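Local atomic coordinates of glycoside hydrolase YxiA (Bacillus licheniformis, PDB entry 3LV4), a protein that is a glycoside hydrolase of family 43, similar to endo-1,5-alpha-L-arabinosidases and probably involved in hydrolysing arabinan. Residues Ala95-Asp99 and Ser100-Ala104; Pro137-Ala140 and Thr141-Pro144. All coordinates share one frame; numbering follows the deposited sequence.

Contact 1: residues Ala95-Asp99 and Ser100-Ala104; sequences ACRGD and SPRSA. With ACT (acetate ion), chain G.
R102 lays its CB over the face of the R97 guanidinium, 3.8 Å above the plane and over its centre. The two residues flank the tip of the beta hairpin formed by strands 89-96 and 103-110, the central pair of one four-stranded blade in the family 43 propeller. Backbone bonds between A95 and A104 join the strands, and R97 N to R102 O (3.0 Å) adds one more backbone bond at the base of the loop, beyond the C96-S103 pair. The two guanidinium planes are only 5° apart but displaced from each other, and each group has its own oxygen partners: E72 binds R97 NH1, while the backbone O of W70 receives R102 NE.

A bend in the R97 chain (chi3 56°) swings the guanidinium back over the loop. There R97 NH2 donates to S100 OG at 2.7 Å, and R97 NE forms a salt bridge with the syn lone pair of D99 OD1 at 3.0 Å. S100 OG in turn donates a hydrogen bond to D99 OD1, from above the carboxylate plane, so D99 OD1 receives two bonds and the three side chains are linked across the hairpin loop. P101 then centres an inverse gamma turn.

Further out, R102 grips an acetate, probably from the crystallisation liquor, with paired bonds: NH1 to OXT and NH2 to O, each 2.9 Å long.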
loop_
_atom_site.group_PDB
_atom_site.type_symbol
_atom_site.label_atom_id
_atom_site.label_comp_id
_atom_site.label_asym_id
_atom_site.label_seq_id
_atom_site.Cartn_x
_atom_site.Cartn_y
_atom_site.Cartn_z
ATOM N N ALA A 95 18.932 -3.758 -0.523
ATOM C CA ALA A 95 19.154 -4.326 -1.843
ATOM C C ALA A 95 18.945 -5.829 -1.751
ATOM O O ALA A 95 19.130 -6.422 -0.686
ATOM C CB ALA A 95 20.549 -4.010 -2.345
ATOM N N CYS A 96 18.551 -6.432 -2.864
ATOM C CA CYS A 96 18.288 -7.864 -2.917
ATOM C C CYS A 96 18.769 -8.431 -4.249
ATOM O O CYS A 96 18.578 -7.814 -5.295
ATOM C CB CYS A 96 16.787 -8.126 -2.745
ATOM S SG CYS A 96 16.310 -9.861 -2.937
ATOM N N ARG A 97 19.404 -9.600 -4.212
ATOM C CA ARG A 97 19.915 -10.218 -5.434
ATOM C C ARG A 97 18.829 -10.417 -6.486
ATOM O O ARG A 97 19.099 -10.338 -7.684
ATOM C CB ARG A 97 20.612 -11.548 -5.138
ATOM C CG ARG A 97 21.435 -12.054 -6.317
ATOM C CD ARG A 97 22.407 -13.141 -5.893
ATOM N NE ARG A 97 21.723 -14.251 -5.238
ATOM C CZ ARG A 97 22.318 -15.126 -4.433
ATOM N NH1 ARG A 97 23.618 -15.021 -4.177
ATOM N NH2 ARG A 97 21.613 -16.105 -3.879
ATOM N N GLY A 98 17.611 -10.692 -6.034
ATOM C CA GLY A 98 16.466 -10.772 -6.924
ATOM C C GLY A 98 15.957 -12.176 -7.182
ATOM O O GLY A 98 14.760 -12.372 -7.400
ATOM N N ASP A 99 16.856 -13.157 -7.164
ATOM C CA ASP A 99 16.480 -14.542 -7.440
ATOM C C ASP A 99 16.338 -15.349 -6.154
ATOM O O ASP A 99 16.040 -16.546 -6.185
ATOM C CB ASP A 99 17.507 -15.204 -8.358
ATOM C CG ASP A 99 18.863 -15.370 -7.695
ATOM O OD1 ASP A 99 19.161 -14.621 -6.747
ATOM O OD2 ASP A 99 19.629 -16.255 -8.123
ATOM N N SER A 100 16.550 -14.675 -5.030
ATOM C CA SER A 100 16.575 -15.302 -3.716
ATOM C C SER A 100 16.656 -14.173 -2.706
ATOM O O SER A 100 16.970 -13.044 -3.079
ATOM C CB SER A 100 17.814 -16.174 -3.600
ATOM O OG SER A 100 18.961 -15.402 -3.897
ATOM N N PRO A 101 16.379 -14.465 -1.425
ATOM C CA PRO A 101 16.352 -13.406 -0.410
ATOM C C PRO A 101 17.745 -13.041 0.107
ATOM O O PRO A 101 17.942 -12.914 1.314
ATOM C CB PRO A 101 15.520 -14.023 0.713
ATOM C CG PRO A 101 15.765 -15.486 0.600
ATOM C CD PRO A 101 15.984 -15.775 -0.876
ATOM N N ARG A 102 18.696 -12.889 -0.812
ATOM C CA ARG A 102 20.040 -12.462 -0.475
ATOM C C ARG A 102 20.021 -10.950 -0.395
ATOM O O ARG A 102 20.154 -10.276 -1.415
ATOM C CB ARG A 102 21.003 -12.927 -1.569
ATOM C CG ARG A 102 22.446 -12.493 -1.392
ATOM C CD ARG A 102 23.133 -13.333 -0.350
ATOM N NE ARG A 102 24.550 -13.009 -0.228
ATOM C CZ ARG A 102 25.416 -13.758 0.448
ATOM N NH1 ARG A 102 25.001 -14.872 1.042
ATOM N NH2 ARG A 102 26.688 -13.400 0.519
ATOM N N SER A 103 19.847 -10.418 0.813
ATOM C CA SER A 103 19.587 -8.990 0.970
ATOM C C SER A 103 20.261 -8.400 2.191
ATOM O O SER A 103 20.580 -9.107 3.154
ATOM C CB SER A 103 18.078 -8.726 1.061
ATOM O OG SER A 103 17.382 -9.363 0.007
ATOM N N ALA A 104 20.478 -7.094 2.132
ATOM C CA ALA A 104 20.944 -6.334 3.281
ATOM C C ALA A 104 20.044 -5.123 3.473
ATOM O O ALA A 104 19.592 -4.515 2.497
ATOM C CB ALA A 104 22.408 -5.901 3.096
HETATM C C ACT G . 27.473 -15.960 3.276
HETATM O O ACT G . 27.997 -15.182 2.444
HETATM O OXT ACT G . 26.502 -16.624 2.863
HETATM C CH3 ACT G . 27.970 -16.068 4.691
#

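Contact 2: residues Pro137-Ala140 and Thr141-Pro144; sequences PYDA and TKHP
An Asx turn starts at D139, whose OD1 takes the backbone N-H of T141 at 3.0 Å. The T141 hydroxyl adds a second grip, OG1 donating to D139 OD1 at 2.8 Å. Both donors come from the same face of the carboxylate and lie well above its plane. The threonine can reach because its OG1 is placed between its backbone N and carbonyl carbon (chi1 66°), which turns the hydroxyl back toward the aspartate.

The backbone of D139 is used as fully as its side chain. D139 O accepts from K142 N, closing a beta turn over A140 and T141, and also from H143 N at 2.7 Å, so that the chain winds through an alpha-turn. The H143 donor arrives almost straight along the carbonyl bond, whereas that of K142 stands above the carbonyl plane. This compact turn belongs to the loop between strands 118-126 and 150-153, which carries the chain from one blade of the five-bladed propeller to the next.

H143 turns its imidazole back toward the start of the loop, where ND1 receives D139 N at 2.9 Å, the donor tilted 16° from the ring plane. With ND1 accepting and NE2 bonded to D134, the ring is consistent with the neutral form protonated on NE2. P137 O lies at the ring edge, 3.2 Å from H143 CE1, and K142 CG covers one face. The Y138 and H143 side chains run antiparallel alongside one another, their ring planes inclined at 35°, with Y138 CE1 touching H143 CB. At the far end of the tyrosine, Y138 OH donates to P144 O over 2.8 Å, approaching from above the carbonyl plane.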
loop_
_atom_site.group_PDB
_atom_site.type_symbol
_atom_site.label_atom_id
_atom_site.label_comp_id
_atom_site.label_asym_id
_atom_site.label_seq_id
_atom_site.Cartn_x
_atom_site.Cartn_y
_atom_site.Cartn_z
ATOM N N PRO A 137 20.238 -21.074 11.874
ATOM C CA PRO A 137 20.647 -20.992 10.465
ATOM C C PRO A 137 19.566 -20.356 9.598
ATOM O O PRO A 137 18.372 -20.635 9.793
ATOM C CB PRO A 137 20.861 -22.457 10.078
ATOM C CG PRO A 137 21.268 -23.102 11.368
ATOM C CD PRO A 137 20.424 -22.430 12.422
ATOM N N TYR A 138 19.976 -19.509 8.657
ATOM C CA TYR A 138 19.007 -18.804 7.830
ATOM C C TYR A 138 18.132 -19.788 7.043
ATOM O O TYR A 138 18.634 -20.718 6.402
ATOM C CB TYR A 138 19.670 -17.789 6.886
ATOM C CG TYR A 138 18.619 -17.021 6.129
ATOM C CD1 TYR A 138 18.029 -15.899 6.681
ATOM C CD2 TYR A 138 18.185 -17.454 4.883
ATOM C CE1 TYR A 138 17.045 -15.206 6.001
ATOM C CE2 TYR A 138 17.203 -16.784 4.198
ATOM C CZ TYR A 138 16.629 -15.666 4.755
ATOM O OH TYR A 138 15.641 -15.020 4.053
ATOM N N ASP A 139 16.822 -19.575 7.111
ATOM C CA ASP A 139 15.849 -20.451 6.475
ATOM C C ASP A 139 14.710 -19.573 5.958
ATOM O O ASP A 139 13.909 -19.048 6.738
ATOM C CB ASP A 139 15.333 -21.467 7.504
ATOM C CG ASP A 139 14.260 -22.398 6.941
ATOM O OD1 ASP A 139 13.755 -22.151 5.826
ATOM O OD2 ASP A 139 13.915 -23.381 7.631
ATOM N N ALA A 140 14.651 -19.400 4.643
ATOM C CA ALA A 140 13.705 -18.456 4.047
ATOM C C ALA A 140 12.233 -18.864 4.186
ATOM O O ALA A 140 11.343 -18.075 3.861
ATOM C CB ALA A 140 14.062 -18.193 2.578
ATOM N N THR A 141 11.963 -20.085 4.647
ATOM C CA THR A 141 10.576 -20.446 4.952
ATOM C C THR A 141 10.113 -19.800 6.254
ATOM O O THR A 141 8.912 -19.652 6.473
ATOM C CB THR A 141 10.330 -21.974 5.053
ATOM O OG1 THR A 141 11.039 -22.513 6.180
ATOM C CG2 THR A 141 10.750 -22.683 3.769
ATOM N N LYS A 142 11.057 -19.411 7.116
ATOM C CA LYS A 142 10.693 -18.883 8.437
ATOM C C LYS A 142 11.315 -17.521 8.757
ATOM O O LYS A 142 10.838 -16.811 9.652
ATOM C CB LYS A 142 11.044 -19.887 9.543
ATOM C CG LYS A 142 12.522 -20.221 9.645
ATOM C CD LYS A 142 12.816 -21.004 10.918
ATOM C CE LYS A 142 14.317 -21.165 11.137
ATOM N NZ LYS A 142 14.682 -21.551 12.544
ATOM N N HIS A 143 12.378 -17.173 8.032
ATOM C CA HIS A 143 13.033 -15.882 8.187
ATOM C C HIS A 143 12.665 -14.950 7.047
ATOM O O HIS A 143 12.430 -15.392 5.929
ATOM C CB HIS A 143 14.560 -16.039 8.246
ATOM C CG HIS A 143 15.037 -16.823 9.430
ATOM N ND1 HIS A 143 15.960 -17.844 9.329
ATOM C CD2 HIS A 143 14.701 -16.748 10.739
ATOM C CE1 HIS A 143 16.177 -18.357 10.524
ATOM N NE2 HIS A 143 15.425 -17.706 11.400
ATOM N N PRO A 144 12.623 -13.645 7.329
ATOM C CA PRO A 144 12.220 -12.673 6.309
ATOM C C PRO A 144 13.303 -12.464 5.262
ATOM O O PRO A 144 14.454 -12.856 5.469
ATOM C CB PRO A 144 12.038 -11.383 7.123
ATOM C CG PRO A 144 13.026 -11.531 8.246
ATOM C CD PRO A 144 12.954 -13.000 8.613
#

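How the contacts relate
From the N terminus, the chain first reaches contact 1, where residues 95-104 turn strand 89-96 into strand 103-110 within a single blade. Strand 118-126 completes that blade before contact 2, residues 137-144, folds the loop on the way to strand 150-153 of the next. The two local closures therefore follow in series, neither enclosing nor crossing the other. They nevertheless touch in space: P101 CG packs 3.5 Å from Y138 OH and 3.8 Å from A140 CB, setting the hairpin tip against the interblade loop. N145, just beyond contact 2, bonds S103 OG. The side chains of C96 and P144 lie about 8 and 9 Å from that of D148, a predicted pKa modulator, and about 9 and 10 Å from that of E201, the predicted proton donor.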